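Local structure of putative histidinol-phosphate aminotransferase (Erwinia carotovora atroseptica, 3LY1) at residues K59-H64 with P69-T74. The protein probably acts as a pyridoxal-phosphate-dependent aminotransferase related to the histidinol-phosphate aminotransferases. Residues are numbered along the deposited sequence; the frame is centred on the assembly and turned at random.
Sequences KLAAHH and PSILLT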
loop_
_atom_site.group_PDB
_atom_site.type_symbol
_atom_site.label_atom_id
_atom_site.label_comp_id
_atom_site.label_asym_id
_atom_site.label_seq_id
_atom_site.Cartn_x
_atom_site.Cartn_y
_atom_site.Cartn_z
ATOM N N LYS A 59 6.107 -18.673 -1.194
ATOM C CA LYS A 59 5.097 -19.521 -0.614
ATOM C C LYS A 59 3.757 -19.456 -1.392
ATOM O O LYS A 59 3.112 -20.470 -1.586
ATOM C CB LYS A 59 4.915 -19.127 0.844
ATOM C CG LYS A 59 4.320 -20.177 1.740
ATOM C CD LYS A 59 4.193 -19.670 3.199
ATOM C CE LYS A 59 4.460 -20.773 4.271
ATOM N NZ LYS A 59 3.630 -21.982 4.107
ATOM N N LEU A 60 3.361 -18.267 -1.861
ATOM C CA LEU A 60 2.146 -18.123 -2.659
ATOM C C LEU A 60 2.310 -18.757 -4.040
ATOM O O LEU A 60 1.350 -19.325 -4.610
ATOM C CB LEU A 60 1.770 -16.632 -2.767
ATOM C CG LEU A 60 1.195 -16.062 -1.452
ATOM C CD1 LEU A 60 1.128 -14.539 -1.467
ATOM C CD2 LEU A 60 -0.197 -16.652 -1.122
ATOM N N ALA A 61 3.515 -18.677 -4.580
ATOM C CA ALA A 61 3.837 -19.309 -5.856
ATOM C C ALA A 61 3.664 -20.815 -5.749
ATOM O O ALA A 61 3.013 -21.423 -6.603
ATOM C CB ALA A 61 5.271 -18.972 -6.302
ATOM N N ALA A 62 4.209 -21.406 -4.686
ATOM C CA ALA A 62 4.026 -22.849 -4.441
ATOM C C ALA A 62 2.545 -23.217 -4.259
ATOM O O ALA A 62 2.077 -24.192 -4.827
ATOM C CB ALA A 62 4.882 -23.343 -3.248
ATOM N N HIS A 63 1.803 -22.410 -3.508
ATOM C CA HIS A 63 0.375 -22.642 -3.290
ATOM C C HIS A 63 -0.403 -22.675 -4.594
ATOM O O HIS A 63 -1.317 -23.455 -4.742
ATOM C CB HIS A 63 -0.207 -21.554 -2.403
ATOM C CG HIS A 63 -1.646 -21.761 -2.069
ATOM N ND1 HIS A 63 -2.069 -22.713 -1.165
ATOM C CD2 HIS A 63 -2.763 -21.160 -2.539
ATOM C CE1 HIS A 63 -3.390 -22.683 -1.091
ATOM N NE2 HIS A 63 -3.835 -21.739 -1.907
ATOM N N HIS A 64 -0.054 -21.805 -5.529
ATOM C CA HIS A 64 -0.768 -21.713 -6.798
ATOM C C HIS A 64 -0.107 -22.486 -7.929
ATOM O O HIS A 64 -0.507 -22.333 -9.075
ATOM C CB HIS A 64 -0.928 -20.243 -7.183
ATOM C CG HIS A 64 -1.963 -19.545 -6.376
ATOM N ND1 HIS A 64 -3.310 -19.694 -6.622
ATOM C CD2 HIS A 64 -1.861 -18.745 -5.292
ATOM C CE1 HIS A 64 -3.991 -18.986 -5.738
ATOM N NE2 HIS A 64 -3.135 -18.404 -4.917
ATOM N N PRO A 69 7.814 -15.337 -10.397
ATOM C CA PRO A 69 7.456 -14.202 -11.241
ATOM C C PRO A 69 5.965 -14.097 -11.641
ATOM O O PRO A 69 5.590 -13.105 -12.275
ATOM C CB PRO A 69 8.333 -14.410 -12.484
ATOM C CG PRO A 69 9.529 -15.162 -11.966
ATOM C CD PRO A 69 8.907 -16.126 -10.994
ATOM N N SER A 70 5.163 -15.106 -11.297
ATOM C CA SER A 70 3.731 -15.132 -11.511
ATOM C C SER A 70 2.925 -14.626 -10.298
ATOM O O SER A 70 1.681 -14.675 -10.307
ATOM C CB SER A 70 3.299 -16.568 -11.894
ATOM O OG SER A 70 3.462 -16.767 -13.297
ATOM N N ILE A 71 3.611 -14.159 -9.262
ATOM C CA ILE A 71 2.973 -13.562 -8.076
ATOM C C ILE A 71 3.357 -12.076 -7.939
ATOM O O ILE A 71 4.533 -11.727 -8.009
ATOM C CB ILE A 71 3.359 -14.325 -6.777
ATOM C CG1 ILE A 71 2.908 -15.769 -6.866
ATOM C CG2 ILE A 71 2.739 -13.668 -5.468
ATOM C CD1 ILE A 71 1.390 -15.930 -7.208
ATOM N N LEU A 72 2.368 -11.207 -7.736
ATOM C CA LEU A 72 2.597 -9.823 -7.302
ATOM C C LEU A 72 1.884 -9.560 -6.005
ATOM O O LEU A 72 0.647 -9.613 -5.962
ATOM C CB LEU A 72 2.100 -8.790 -8.326
ATOM C CG LEU A 72 2.354 -7.311 -8.026
ATOM C CD1 LEU A 72 3.833 -6.960 -8.139
ATOM C CD2 LEU A 72 1.570 -6.459 -9.030
ATOM N N LEU A 73 2.654 -9.292 -4.947
ATOM C CA LEU A 73 2.095 -8.943 -3.653
ATOM C C LEU A 73 1.669 -7.500 -3.638
ATOM O O LEU A 73 2.368 -6.610 -4.170
ATOM C CB LEU A 73 3.107 -9.204 -2.524
ATOM C CG LEU A 73 3.254 -10.594 -1.925
ATOM C CD1 LEU A 73 4.643 -10.662 -1.288
ATOM C CD2 LEU A 73 2.127 -10.961 -0.945
ATOM N N THR A 74 0.510 -7.251 -3.042
ATOM C CA THR A 74 -0.097 -5.928 -3.066
ATOM C C THR A 74 -0.693 -5.649 -1.695
ATOM O O THR A 74 -0.890 -6.582 -0.832
ATOM C CB THR A 74 -1.202 -5.758 -4.198
ATOM O OG1 THR A 74 -2.299 -6.650 -3.959
ATOM C CG2 THR A 74 -0.649 -6.004 -5.676
#
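The last turn of helix 50-63 packs on edge strand 71-74, the segment axes 9.1 Å apart and their N-to-C directions 128° apart, with Ala-61 and Ile-71 nearest in backbone, 6.2 Å between their CA atoms. Ile-71 presents both branches to the helix. With CG1 beside its own backbone N (chi1 -60°), that branch abuts the helix backbone, CG1 lying 3.7 Å from Ala-61 N and 4.0 Å from Ala-61 CB. The other branch, CG2, meets Leu-60 CB at 4.1 Å. Further along the strand, Leu-73 bends its end toward the helix and crosses the Leu-60 side chain at about a right angle, methyl against methyl, with Leu-60 CD1 3.8 Å from Leu-73 CD2. Ile-53 and Leu-56, earlier in the helix, also touch Leu-73, while Met-256 and Tyr-224 touch Leu-60. Where the helix ends, hydrogen bonds join His-64 ND1 to Ser-195 OG and NE2 to Tyr-224 OH. After the helix, a short connection turns the chain back into strand 71-74, which pairs antiparallel with 223-226 at one end of the seven-stranded mixed sheet, an arrangement characteristic of the large domain of fold-type I pyridoxal-phosphate enzymes.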